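Long-range contacts in listeriolysin O (Listeria monocytogenes, PDB 4CDB), which binds cholesterol-containing host membranes, changes shape and assembles into an oligomeric pore that lyses the cell: residues E149-K154 and A336-E341; L114-D119 and Y218-N223; N128-K133 and V144-E149; N36-H41 and S97-N102. All blocks are in the same frame, centred on the assembly; numbering follows the deposited sequence.

Overall arrangement
Contacts 1, 2 and 3 form one continuous region, whereas contact 4 stands apart. Contact 2 joins strands 114-118 and 207-222. Contact 3 adds the neighbouring strand 129-132 and helix 137-152, with its centre about 8 Å from that of contact 2. The C-terminal end of that helix carries contact 1, which shares Glu-149 with contact 3; their centres are about 14 Å apart. Phe-338 of contact 1 packs on Tyr-218 of contact 2. Contact 4 lies about 25 Å, centre to centre, from contact 2, and it borders segment 176-189, which probably inserts into the membrane as beta strand. The side chain of Tyr-40 there is about 4 Å from a bound sodium ion.

Contact 1: E149-K154 and A336-E341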
loop_
_atom_site.group_PDB
_atom_site.type_symbol
_atom_site.label_atom_id
_atom_site.label_comp_id
_atom_site.label_asym_id
_atom_site.label_seq_id
_atom_site.Cartn_x
_atom_site.Cartn_y
_atom_site.Cartn_z
ATOM N N GLU A 149 11.479 31.276 9.493
ATOM C CA GLU A 149 11.830 32.580 8.943
ATOM C C GLU A 149 13.307 32.894 9.131
ATOM O O GLU A 149 13.932 33.512 8.270
ATOM C CB GLU A 149 10.977 33.688 9.565
ATOM C CG GLU A 149 9.596 33.810 8.955
ATOM C CD GLU A 149 9.643 34.051 7.455
ATOM O OE1 GLU A 149 10.467 34.876 7.004
ATOM O OE2 GLU A 149 8.849 33.420 6.727
ATOM N N ARG A 150 13.859 32.468 10.264
ATOM C CA ARG A 150 15.273 32.676 10.552
ATOM C C ARG A 150 16.162 31.947 9.546
ATOM O O ARG A 150 17.214 32.455 9.151
ATOM C CB ARG A 150 15.604 32.251 11.988
ATOM C CG ARG A 150 15.938 33.419 12.906
ATOM C CD ARG A 150 15.572 33.135 14.360
ATOM N NE ARG A 150 16.321 32.020 14.934
ATOM C CZ ARG A 150 16.273 31.670 16.216
ATOM N NH1 ARG A 150 15.514 32.351 17.064
ATOM N NH2 ARG A 150 16.985 30.642 16.656
ATOM N N TRP A 151 15.728 30.765 9.121
ATOM C CA TRP A 151 16.463 30.000 8.122
ATOM C C TRP A 151 16.343 30.639 6.741
ATOM O O TRP A 151 17.313 30.691 5.986
ATOM C CB TRP A 151 15.971 28.551 8.074
ATOM C CG TRP A 151 16.726 27.699 7.089
ATOM C CD1 TRP A 151 17.917 27.062 7.298
ATOM C CD2 TRP A 151 16.342 27.395 5.740
ATOM N NE1 TRP A 151 18.296 26.381 6.164
ATOM C CE2 TRP A 151 17.346 26.570 5.194
ATOM C CE3 TRP A 151 15.247 27.740 4.943
ATOM C CZ2 TRP A 151 17.287 26.085 3.886
ATOM C CZ3 TRP A 151 15.190 27.259 3.646
ATOM C CH2 TRP A 151 16.203 26.441 3.130
ATOM N N ASN A 152 15.147 31.124 6.421
ATOM C CA ASN A 152 14.895 31.765 5.135
ATOM C C ASN A 152 15.674 33.066 4.955
ATOM O O ASN A 152 15.871 33.528 3.832
ATOM C CB ASN A 152 13.397 32.028 4.946
ATOM C CG ASN A 152 12.602 30.757 4.709
ATOM O OD1 ASN A 152 13.073 29.826 4.056
ATOM N ND2 ASN A 152 11.382 30.716 5.236
ATOM N N GLU A 153 16.118 33.650 6.063
ATOM C CA GLU A 153 16.759 34.961 6.032
ATOM C C GLU A 153 18.266 34.923 6.291
ATOM O O GLU A 153 18.913 35.968 6.354
ATOM C CB GLU A 153 16.085 35.907 7.032
ATOM C CG GLU A 153 14.628 36.216 6.718
ATOM C CD GLU A 153 13.972 37.092 7.773
ATOM O OE1 GLU A 153 14.655 37.477 8.746
ATOM O OE2 GLU A 153 12.769 37.395 7.628
ATOM N N LYS A 154 18.824 33.726 6.446
ATOM C CA LYS A 154 20.257 33.587 6.697
ATOM C C LYS A 154 20.904 32.490 5.859
ATOM O O LYS A 154 22.040 32.634 5.409
ATOM C CB LYS A 154 20.531 33.305 8.177
ATOM C CG LYS A 154 20.477 34.515 9.089
ATOM C CD LYS A 154 21.195 34.224 10.400
ATOM C CE LYS A 154 20.847 35.242 11.472
ATOM N NZ LYS A 154 21.466 34.887 12.781
ATOM N N ALA A 336 9.332 18.391 -4.340
ATOM C CA ALA A 336 10.559 17.709 -3.936
ATOM C C ALA A 336 11.518 18.649 -3.212
ATOM O O ALA A 336 12.388 18.205 -2.463
ATOM C CB ALA A 336 11.240 17.084 -5.141
ATOM N N THR A 337 11.354 19.948 -3.444
ATOM C CA THR A 337 12.203 20.954 -2.813
ATOM C C THR A 337 11.390 21.984 -2.022
ATOM O O THR A 337 10.464 22.603 -2.548
ATOM C CB THR A 337 13.099 21.667 -3.850
ATOM O OG1 THR A 337 14.065 20.741 -4.364
ATOM C CG2 THR A 337 13.824 22.843 -3.218
ATOM N N PHE A 338 11.747 22.154 -0.753
ATOM C CA PHE A 338 11.083 23.108 0.129
ATOM C C PHE A 338 11.297 24.556 -0.311
ATOM O O PHE A 338 12.400 24.942 -0.699
ATOM C CB PHE A 338 11.584 22.913 1.565
ATOM C CG PHE A 338 11.200 24.020 2.509
ATOM C CD1 PHE A 338 9.872 24.257 2.830
ATOM C CD2 PHE A 338 12.176 24.806 3.101
ATOM C CE1 PHE A 338 9.525 25.270 3.708
ATOM C CE2 PHE A 338 11.837 25.819 3.981
ATOM C CZ PHE A 338 10.509 26.050 4.284
ATOM N N ASN A 339 10.230 25.349 -0.259
ATOM C CA ASN A 339 10.333 26.781 -0.523
ATOM C C ASN A 339 9.390 27.599 0.359
ATOM O O ASN A 339 8.489 27.050 0.993
ATOM C CB ASN A 339 10.103 27.087 -2.007
ATOM C CG ASN A 339 8.635 27.228 -2.357
ATOM O OD1 ASN A 339 8.060 28.311 -2.242
ATOM N ND2 ASN A 339 8.024 26.134 -2.797
ATOM N N ARG A 340 9.603 28.913 0.384
ATOM C CA ARG A 340 8.895 29.816 1.293
ATOM C C ARG A 340 7.376 29.800 1.120
ATOM O O ARG A 340 6.633 29.896 2.098
ATOM C CB ARG A 340 9.416 31.246 1.126
ATOM C CG ARG A 340 9.019 32.197 2.250
ATOM C CD ARG A 340 9.410 33.631 1.918
ATOM N NE ARG A 340 9.373 34.502 3.090
ATOM C CZ ARG A 340 10.452 35.006 3.681
ATOM N NH1 ARG A 340 11.661 34.735 3.207
ATOM N NH2 ARG A 340 10.322 35.789 4.744
ATOM N N GLU A 341 6.922 29.685 -0.123
ATOM C CA GLU A 341 5.492 29.721 -0.426
ATOM C C GLU A 341 4.749 28.493 0.098
ATOM O O GLU A 341 3.625 28.603 0.589
ATOM C CB GLU A 341 5.265 29.880 -1.932
ATOM C CG GLU A 341 5.396 31.311 -2.438
ATOM C CD GLU A 341 6.751 31.928 -2.140
ATOM O OE1 GLU A 341 7.780 31.278 -2.422
ATOM O OE2 GLU A 341 6.785 33.065 -1.625
#
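Arg-340 reaches across to Glu-149 and Asn-152 with a nearly straight side chain. From CB the chain leaves anti to the backbone N (chi1 -165°) and stays extended as far as NE. On the way, Arg-340 CG passes Asn-152 ND2 at 4.1 Å, a plain van der Waals approach. Arg-340 NE comes within 3.8 Å of Glu-149 OE2, too far for a bond. Arg-340 CZ lies 3.3 Å from Glu-149 OE1, and Arg-340 NH1 rests 3.7 Å from Asn-152 CB. NH2, at the end, makes the salt bridge to Glu-149 OE1. The modelled separation of Arg-340 NH2 and Glu-149 OE1, 2.4 Å, is implausibly short, which makes the bridge doubtful in detail. Carboxylate and guanidinium planes are 56° apart, which excludes a flat two-pronged arrangement. Glu-153 OE2 lies at the guanidinium edge, 4.1 Å from Arg-340 NH2; this second carboxylate probably adds to the attraction without forming a salt bridge.

The contact thus ties the C-terminal end of helix 137-152 to the loop between strands 319-324 and 345-353, far along the chain. That loop is itself turned locally: Asn-339 OD1 accepts from Glu-341 N, forming an Asx turn.

Beside the charged pair lies an aromatic one. Trp-151 CZ3 meets the edge of the Phe-338 ring, 3.7 Å from Phe-338 CE2, and the two rings meet obliquely with their planes inclined at 43°. Trp-151 NE1 is satisfied by Pro-121 O, while Phe-338 also meets the ring of Tyr-217.

Contact 2: L114-D119 and Y218-N223; sequences LTLSID and YNVNVN
Thr-115 and Asn-223 begin a run of hydrogen bonds between the two strands. Ser-117 and Asn-221 form a hydrogen-bonded antiparallel pair, with Ser-117 N to Asn-221 O at 3.0 Å and Asn-221 N to Ser-117 O at 2.9 Å. At both ends a side chain replaces a backbone acceptor. Asn-223 OD1 receives Thr-115 N at 2.8 Å in a nearly straight bond (172°), although the donor stands above the amide's carbonyl plane. At the other end Asp-119 holds Asn-219 twice: OD1 takes Asn-219 N at 2.6 Å from above the carboxylate plane, and OD2 takes Asn-219 ND2 at 3.2 Å on its syn side. With chi1 at 66°, Asp-119 CG sits between the backbone N and the carbonyl carbon, and the carboxylate reaches both of these donors.

These strands belong to the large antiparallel sheet, in which 114-118 lies between 207-222 and 129-132. Their N-to-C directions differ by 158°.

Apolar contacts gather on the face bearing Leu-116, Ile-118, Val-220 and Val-222. Leu-116 CD2 lies 3.7 Å from Val-222 CG2, the two side chains pointing the same way. Ile-118 CD1 approaches Tyr-218 CD1 at 3.6 Å, and Ile-118 CG1 reaches Val-220 CG2 at 3.9 Å. Helix 137-152 covers this face, with Val-140 and Ala-143 against Leu-116, and Val-148 against Tyr-218.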
loop_
_atom_site.group_PDB
_atom_site.type_symbol
_atom_site.label_atom_id
_atom_site.label_comp_id
_atom_site.label_asym_id
_atom_site.label_seq_id
_atom_site.Cartn_x
_atom_site.Cartn_y
_atom_site.Cartn_z
ATOM N N LEU A 114 10.063 25.190 27.367
ATOM C CA LEU A 114 10.765 24.156 26.611
ATOM C C LEU A 114 11.632 24.774 25.517
ATOM O O LEU A 114 11.452 25.939 25.155
ATOM C CB LEU A 114 9.787 23.128 26.019
ATOM C CG LEU A 114 8.563 23.565 25.205
ATOM C CD1 LEU A 114 8.928 24.124 23.834
ATOM C CD2 LEU A 114 7.605 22.394 25.054
ATOM N N THR A 115 12.574 23.994 24.995
ATOM C CA THR A 115 13.405 24.459 23.892
ATOM C C THR A 115 13.050 23.710 22.615
ATOM O O THR A 115 13.057 22.478 22.586
ATOM C CB THR A 115 14.910 24.277 24.182
ATOM O OG1 THR A 115 15.263 25.006 25.363
ATOM C CG2 THR A 115 15.746 24.788 23.016
ATOM N N LEU A 116 12.731 24.463 21.567
ATOM C CA LEU A 116 12.466 23.881 20.256
ATOM C C LEU A 116 13.710 23.966 19.382
ATOM O O LEU A 116 14.475 24.929 19.463
ATOM C CB LEU A 116 11.306 24.602 19.568
ATOM C CG LEU A 116 9.929 24.417 20.203
ATOM C CD1 LEU A 116 8.884 25.214 19.439
ATOM C CD2 LEU A 116 9.553 22.940 20.258
ATOM N N SER A 117 13.910 22.950 18.550
ATOM C CA SER A 117 15.039 22.919 17.631
ATOM C C SER A 117 14.604 22.432 16.251
ATOM O O SER A 117 13.762 21.537 16.138
ATOM C CB SER A 117 16.154 22.030 18.181
ATOM O OG SER A 117 17.184 21.855 17.229
ATOM N N ILE A 118 15.175 23.027 15.206
ATOM C CA ILE A 118 14.812 22.688 13.832
ATOM C C ILE A 118 16.020 22.118 13.090
ATOM O O ILE A 118 17.161 22.488 13.379
ATOM C CB ILE A 118 14.231 23.918 13.089
ATOM C CG1 ILE A 118 13.458 23.493 11.837
ATOM C CG2 ILE A 118 15.328 24.931 12.751
ATOM C CD1 ILE A 118 12.593 24.594 11.257
ATOM N N ASP A 119 15.774 21.220 12.137
ATOM C CA ASP A 119 16.863 20.529 11.450
ATOM C C ASP A 119 17.173 21.059 10.046
ATOM O O ASP A 119 17.785 20.358 9.237
ATOM C CB ASP A 119 16.582 19.025 11.389
ATOM C CG ASP A 119 15.383 18.690 10.521
ATOM O OD1 ASP A 119 14.576 19.599 10.238
ATOM O OD2 ASP A 119 15.246 17.512 10.125
ATOM N N TYR A 218 11.242 19.654 6.961
ATOM C CA TYR A 218 11.985 19.832 8.202
ATOM C C TYR A 218 11.294 19.166 9.387
ATOM O O TYR A 218 10.090 18.899 9.351
ATOM C CB TYR A 218 12.217 21.320 8.494
ATOM C CG TYR A 218 10.955 22.154 8.544
ATOM C CD1 TYR A 218 10.266 22.335 9.736
ATOM C CD2 TYR A 218 10.459 22.768 7.402
ATOM C CE1 TYR A 218 9.115 23.099 9.788
ATOM C CE2 TYR A 218 9.309 23.533 7.443
ATOM C CZ TYR A 218 8.641 23.696 8.637
ATOM O OH TYR A 218 7.497 24.457 8.680
ATOM N N ASN A 219 12.075 18.897 10.428
ATOM C CA ASN A 219 11.551 18.389 11.687
ATOM C C ASN A 219 11.839 19.363 12.819
ATOM O O ASN A 219 12.935 19.923 12.906
ATOM C CB ASN A 219 12.158 17.023 12.015
ATOM C CG ASN A 219 11.765 15.957 11.017
ATOM O OD1 ASN A 219 10.790 15.233 11.218
ATOM N ND2 ASN A 219 12.522 15.854 9.931
ATOM N N VAL A 220 10.849 19.567 13.679
ATOM C CA VAL A 220 11.042 20.349 14.888
ATOM C C VAL A 220 10.921 19.441 16.107
ATOM O O VAL A 220 9.888 18.794 16.311
ATOM C CB VAL A 220 10.028 21.508 14.992
ATOM C CG1 VAL A 220 10.165 22.216 16.335
ATOM C CG2 VAL A 220 10.222 22.489 13.838
ATOM N N ASN A 221 11.984 19.386 16.904
ATOM C CA ASN A 221 11.995 18.547 18.099
ATOM C C ASN A 221 12.096 19.349 19.401
ATOM O O ASN A 221 12.410 20.543 19.387
ATOM C CB ASN A 221 13.108 17.499 18.016
ATOM C CG ASN A 221 14.488 18.118 17.987
ATOM O OD1 ASN A 221 14.643 19.300 17.686
ATOM N ND2 ASN A 221 15.503 17.319 18.296
ATOM N N VAL A 222 11.824 18.681 20.520
ATOM C CA VAL A 222 11.790 19.324 21.829
ATOM C C VAL A 222 12.861 18.729 22.737
ATOM O O VAL A 222 13.205 17.555 22.607
ATOM C CB VAL A 222 10.409 19.128 22.494
ATOM C CG1 VAL A 222 10.271 19.997 23.728
ATOM C CG2 VAL A 222 9.308 19.459 21.513
ATOM N N ASN A 223 13.395 19.541 23.646
ATOM C CA ASN A 223 14.338 19.058 24.652
ATOM C C ASN A 223 13.730 17.930 25.482
ATOM O O ASN A 223 12.520 17.899 25.702
ATOM C CB ASN A 223 14.756 20.200 25.580
ATOM C CG ASN A 223 13.614 20.685 26.456
ATOM O OD1 ASN A 223 12.716 21.387 25.992
ATOM N ND2 ASN A 223 13.649 20.316 27.732
#

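Contact 3: N128-K133 and V144-E149; sequences NKIVVK and VNTLVE
Strand 129-132 and the helical segment 144-149 run in nearly opposite directions, 158° between their N-to-C axes and 9.1 Å apart at closest approach; Ile-130 and Leu-147 fill much of the interval. No hydrogen bond crosses, so the contact rests on van der Waals packing.

Ile-130 CG2 sits against the branched end of Leu-147. It lies 3.6 Å from CD2, 3.7 Å from CG and 3.8 Å from CD1 of that leucine, so one methyl touches the whole isopropyl group and not a single tip. The leucine gets there with CG anti to its carbonyl carbon (chi1 -69°), which sends both methyls towards the strand. Leu-147 CD2 also lies 4.0 Å from the carbonyl oxygen Asn-128 O, so the fork packs against the backbone where the strand begins.

The arrangement is a strand followed directly by a helix that folds back over the sheet: 129-132 pairs antiparallel with 114-118, and helix 137-152 covers one face of both. Ile-130 accordingly exchanges backbone hydrogen bonds with Leu-116, while Leu-147 spans the two strands by touching Ile-118 as well.

The longer branch of Ile-130 goes another way. CG1 is anti to the backbone N and chi2 is 177°, an extended course that carries CD1 to Thr-146 CG2 at 4.1 Å, the two side chains meeting at about a right angle. Thr-146 offers only this methyl to the strand segment; its OG1 is bonded back to Asn-142 O within the helix. Beside this packing, Lys-129 O accepts a hydrogen bond from Arg-150 NH2, one turn further along the helix.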
loop_
_atom_site.group_PDB
_atom_site.type_symbol
_atom_site.label_atom_id
_atom_site.label_comp_id
_atom_site.label_asym_id
_atom_site.label_seq_id
_atom_site.Cartn_x
_atom_site.Cartn_y
_atom_site.Cartn_z
ATOM N N ASN A 128 19.557 27.286 15.452
ATOM C CA ASN A 128 18.458 26.347 15.238
ATOM C C ASN A 128 17.562 26.123 16.461
ATOM O O ASN A 128 16.639 25.313 16.416
ATOM C CB ASN A 128 18.979 25.007 14.701
ATOM C CG ASN A 128 20.057 24.392 15.585
ATOM O OD1 ASN A 128 20.176 24.721 16.763
ATOM N ND2 ASN A 128 20.845 23.488 15.012
ATOM N N LYS A 129 17.828 26.849 17.543
ATOM C CA LYS A 129 17.083 26.665 18.786
ATOM C C LYS A 129 16.347 27.930 19.215
ATOM O O LYS A 129 16.737 29.038 18.852
ATOM C CB LYS A 129 18.021 26.209 19.907
ATOM C CG LYS A 129 18.800 24.942 19.599
ATOM C CD LYS A 129 19.799 24.630 20.705
ATOM C CE LYS A 129 20.741 23.505 20.298
ATOM N NZ LYS A 129 20.006 22.273 19.903
ATOM N N ILE A 130 15.287 27.754 19.999
ATOM C CA ILE A 130 14.554 28.881 20.575
ATOM C C ILE A 130 13.781 28.448 21.824
ATOM O O ILE A 130 13.182 27.371 21.855
ATOM C CB ILE A 130 13.606 29.546 19.541
ATOM C CG1 ILE A 130 12.916 30.774 20.144
ATOM C CG2 ILE A 130 12.588 28.545 19.010
ATOM C CD1 ILE A 130 12.019 31.510 19.169
ATOM N N VAL A 131 13.816 29.283 22.859
ATOM C CA VAL A 131 13.115 28.991 24.103
ATOM C C VAL A 131 11.670 29.485 24.050
ATOM O O VAL A 131 11.411 30.629 23.679
ATOM C CB VAL A 131 13.829 29.634 25.309
ATOM C CG1 VAL A 131 13.100 29.300 26.599
ATOM C CG2 VAL A 131 15.270 29.166 25.381
ATOM N N VAL A 132 10.736 28.609 24.405
ATOM C CA VAL A 132 9.332 28.982 24.530
ATOM C C VAL A 132 8.974 29.008 26.008
ATOM O O VAL A 132 9.003 27.974 26.670
ATOM C CB VAL A 132 8.415 27.971 23.821
ATOM C CG1 VAL A 132 6.963 28.427 23.898
ATOM C CG2 VAL A 132 8.846 27.791 22.380
ATOM N N LYS A 133 8.642 30.190 26.523
ATOM C CA LYS A 133 8.379 30.367 27.951
ATOM C C LYS A 133 7.122 29.639 28.426
ATOM O O LYS A 133 7.163 28.881 29.396
ATOM C CB LYS A 133 8.305 31.855 28.305
ATOM C CG LYS A 133 9.566 32.397 28.965
ATOM C CD LYS A 133 10.818 31.922 28.242
ATOM C CE LYS A 133 12.080 32.444 28.909
ATOM N NZ LYS A 133 12.201 33.921 28.775
ATOM N N VAL A 144 7.737 28.045 15.952
ATOM C CA VAL A 144 8.081 27.267 14.768
ATOM C C VAL A 144 8.256 28.194 13.564
ATOM O O VAL A 144 9.244 28.101 12.835
ATOM C CB VAL A 144 7.003 26.208 14.457
ATOM C CG1 VAL A 144 7.242 25.584 13.089
ATOM C CG2 VAL A 144 6.974 25.141 15.549
ATOM N N ASN A 145 7.295 29.091 13.371
ATOM C CA ASN A 145 7.358 30.071 12.293
ATOM C C ASN A 145 8.573 30.986 12.410
ATOM O O ASN A 145 9.116 31.443 11.403
ATOM C CB ASN A 145 6.075 30.903 12.244
ATOM C CG ASN A 145 4.847 30.061 11.961
ATOM O OD1 ASN A 145 4.947 28.959 11.418
ATOM N ND2 ASN A 145 3.678 30.577 12.322
ATOM N N THR A 146 8.991 31.252 13.644
ATOM C CA THR A 146 10.157 32.090 13.900
ATOM C C THR A 146 11.437 31.403 13.427
ATOM O O THR A 146 12.302 32.033 12.817
ATOM C CB THR A 146 10.275 32.451 15.395
ATOM O OG1 THR A 146 9.054 33.057 15.841
ATOM C CG2 THR A 146 11.431 33.414 15.629
ATOM N N LEU A 147 11.548 30.106 13.702
ATOM C CA LEU A 147 12.701 29.320 13.269
ATOM C C LEU A 147 12.775 29.205 11.747
ATOM O O LEU A 147 13.854 29.316 11.160
ATOM C CB LEU A 147 12.669 27.923 13.897
ATOM C CG LEU A 147 12.915 27.828 15.405
ATOM C CD1 LEU A 147 12.827 26.382 15.868
ATOM C CD2 LEU A 147 14.263 28.432 15.780
ATOM N N VAL A 148 11.627 28.977 11.115
ATOM C CA VAL A 148 11.557 28.850 9.662
ATOM C C VAL A 148 11.959 30.153 8.968
ATOM O O VAL A 148 12.694 30.141 7.981
ATOM C CB VAL A 148 10.147 28.420 9.199
ATOM C CG1 VAL A 148 9.995 28.589 7.697
ATOM C CG2 VAL A 148 9.863 26.980 9.608
ATOM N N GLU A 149 11.479 31.276 9.493
ATOM C CA GLU A 149 11.830 32.580 8.943
ATOM C C GLU A 149 13.307 32.894 9.131
ATOM O O GLU A 149 13.932 33.512 8.270
ATOM C CB GLU A 149 10.977 33.688 9.565
ATOM C CG GLU A 149 9.596 33.810 8.955
ATOM C CD GLU A 149 9.643 34.051 7.455
ATOM O OE1 GLU A 149 10.467 34.876 7.004
ATOM O OE2 GLU A 149 8.849 33.420 6.727
#

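Contact 4: N36-H41 and S97-N102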
loop_
_atom_site.group_PDB
_atom_site.type_symbol
_atom_site.label_atom_id
_atom_site.label_comp_id
_atom_site.label_asym_id
_atom_site.label_seq_id
_atom_site.Cartn_x
_atom_site.Cartn_y
_atom_site.Cartn_z
ATOM N N ASN A 36 3.701 -2.445 25.343
ATOM C CA ASN A 36 2.344 -2.967 25.211
ATOM C C ASN A 36 1.237 -1.956 25.521
ATOM O O ASN A 36 0.065 -2.321 25.611
ATOM C CB ASN A 36 2.172 -4.216 26.081
ATOM C CG ASN A 36 3.103 -5.343 25.675
ATOM O OD1 ASN A 36 3.398 -5.524 24.493
ATOM N ND2 ASN A 36 3.569 -6.109 26.654
ATOM N N VAL A 37 1.610 -0.691 25.680
ATOM C CA VAL A 37 0.642 0.361 25.980
ATOM C C VAL A 37 -0.158 0.795 24.748
ATOM O O VAL A 37 -1.377 0.963 24.816
ATOM C CB VAL A 37 1.329 1.582 26.636
ATOM C CG1 VAL A 37 0.465 2.824 26.518
ATOM C CG2 VAL A 37 1.643 1.286 28.092
ATOM N N LEU A 38 0.528 0.962 23.623
ATOM C CA LEU A 38 -0.124 1.400 22.392
ATOM C C LEU A 38 -0.223 0.253 21.391
ATOM O O LEU A 38 0.774 -0.137 20.779
ATOM C CB LEU A 38 0.637 2.574 21.773
ATOM C CG LEU A 38 0.795 3.817 22.651
ATOM C CD1 LEU A 38 1.707 4.827 21.979
ATOM C CD2 LEU A 38 -0.559 4.435 22.939
ATOM N N VAL A 39 -1.429 -0.281 21.228
ATOM C CA VAL A 39 -1.645 -1.423 20.348
ATOM C C VAL A 39 -2.863 -1.260 19.440
ATOM O O VAL A 39 -3.873 -0.672 19.829
ATOM C CB VAL A 39 -1.813 -2.730 21.154
ATOM C CG1 VAL A 39 -0.492 -3.151 21.773
ATOM C CG2 VAL A 39 -2.874 -2.556 22.227
ATOM N N TYR A 40 -2.751 -1.783 18.223
ATOM C CA TYR A 40 -3.901 -1.921 17.338
ATOM C C TYR A 40 -4.134 -3.389 16.999
ATOM O O TYR A 40 -3.333 -4.010 16.300
ATOM C CB TYR A 40 -3.727 -1.112 16.050
ATOM C CG TYR A 40 -4.766 -1.457 15.005
ATOM C CD1 TYR A 40 -6.091 -1.069 15.162
ATOM C CD2 TYR A 40 -4.426 -2.182 13.870
ATOM C CE1 TYR A 40 -7.048 -1.389 14.215
ATOM C CE2 TYR A 40 -5.375 -2.505 12.917
ATOM C CZ TYR A 40 -6.684 -2.107 13.095
ATOM O OH TYR A 40 -7.630 -2.427 12.148
ATOM N N HIS A 41 -5.231 -3.942 17.502
ATOM C CA HIS A 41 -5.588 -5.321 17.202
ATOM C C HIS A 41 -6.553 -5.367 16.021
ATOM O O HIS A 41 -7.722 -5.004 16.151
ATOM C CB HIS A 41 -6.196 -5.999 18.430
ATOM C CG HIS A 41 -5.269 -6.070 19.602
ATOM N ND1 HIS A 41 -4.076 -6.762 19.565
ATOM C CD2 HIS A 41 -5.358 -5.542 20.845
ATOM C CE1 HIS A 41 -3.471 -6.653 20.733
ATOM N NE2 HIS A 41 -4.227 -5.918 21.529
ATOM N N SER A 97 -5.544 4.374 23.677
ATOM C CA SER A 97 -6.137 3.973 22.403
ATOM C C SER A 97 -6.467 5.161 21.501
ATOM O O SER A 97 -6.500 5.031 20.279
ATOM C CB SER A 97 -7.390 3.128 22.642
ATOM O OG SER A 97 -8.322 3.830 23.442
ATOM N N GLU A 98 -6.706 6.322 22.106
ATOM C CA GLU A 98 -7.033 7.524 21.342
ATOM C C GLU A 98 -5.827 8.045 20.568
ATOM O O GLU A 98 -5.978 8.672 19.523
ATOM C CB GLU A 98 -7.593 8.617 22.255
ATOM C CG GLU A 98 -8.960 8.299 22.842
ATOM C CD GLU A 98 -10.051 8.236 21.789
ATOM O OE1 GLU A 98 -10.199 7.176 21.145
ATOM O OE2 GLU A 98 -10.761 9.246 21.606
ATOM N N LEU A 99 -4.631 7.787 21.089
ATOM C CA LEU A 99 -3.405 8.111 20.371
ATOM C C LEU A 99 -3.242 7.171 19.183
ATOM O O LEU A 99 -2.762 7.569 18.120
ATOM C CB LEU A 99 -2.188 8.011 21.295
ATOM C CG LEU A 99 -0.822 8.287 20.661
ATOM C CD1 LEU A 99 -0.819 9.639 19.977
ATOM C CD2 LEU A 99 0.275 8.224 21.707
ATOM N N VAL A 100 -3.642 5.918 19.373
ATOM C CA VAL A 100 -3.610 4.931 18.300
ATOM C C VAL A 100 -4.635 5.296 17.226
ATOM O O VAL A 100 -4.397 5.108 16.034
ATOM C CB VAL A 100 -3.882 3.509 18.836
ATOM C CG1 VAL A 100 -3.881 2.495 17.703
ATOM C CG2 VAL A 100 -2.842 3.135 19.876
ATOM N N GLU A 101 -5.767 5.842 17.661
ATOM C CA GLU A 101 -6.812 6.285 16.742
ATOM C C GLU A 101 -6.453 7.594 16.038
ATOM O O GLU A 101 -7.280 8.158 15.320
ATOM C CB GLU A 101 -8.142 6.455 17.477
ATOM C CG GLU A 101 -9.182 5.392 17.158
ATOM C CD GLU A 101 -9.187 4.256 18.161
ATOM O OE1 GLU A 101 -8.290 3.391 18.092
ATOM O OE2 GLU A 101 -10.094 4.230 19.019
ATOM N N ASN A 102 -5.231 8.073 16.256
ATOM C CA ASN A 102 -4.754 9.321 15.660
ATOM C C ASN A 102 -5.613 10.531 16.018
ATOM O O ASN A 102 -5.780 11.448 15.215
ATOM C CB ASN A 102 -4.611 9.199 14.140
ATOM C CG ASN A 102 -3.529 8.220 13.734
ATOM O OD1 ASN A 102 -3.672 7.489 12.755
ATOM N ND2 ASN A 102 -2.440 8.195 14.492
#
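Tyr-40 OH is hydrogen-bonded to Ser-177 OG, a sodium ligand together with Asp-43, while at the root of the same side chain Tyr-40 CB packs on Val-100 CG1 at 4.0 Å. No hydrogen bond joins the two segments, and the backbone bond from Glu-101 N to Ser-97 O, 2.8 Å long, closes the helical turn that carries Val-100. With CG1 anti to the backbone N (chi1 179°), the two methyls of Val-100 diverge along segment 36-41. CG1 lies towards Tyr-40, and Val-100 CG2 meets Leu-38 CB, also at 4.0 Å. Between them both methyls pack on the carbonyl oxygen of Val-39, with Val-100 CG1 3.8 Å from Val-39 O. One valine thereby touches three consecutive residues.

In the fold, the contact sets the short helix 97-100 against strand 39-41, which pairs in parallel with the long strand 362-385. The helix ends in a Schellman motif. Asn-102, with its positive phi of 58°, is the C-prime residue: Gln-103 N returns to Glu-98 O, and Asn-102 N makes a weak bond to Leu-99 O at 3.1 Å.

Leu-38 supplies the other half of the packing. Leu-38 CD1 lies 3.7 Å from Leu-99 CD2, the closest apolar approach between the segments, while Leu-38 CD2 is 4.0 Å from Val-100 CG2. The leucine therefore lies against two successive helical residues, and it slides past Val-100 in the opposite direction.

Val-100 O to Thr-185 OG1 and Asn-102 OD1 to Ala-186 N are further hydrogen bonds to residues 176-189, which probably become a beta-stranded transmembrane segment in the pore but include helix 176-183 here.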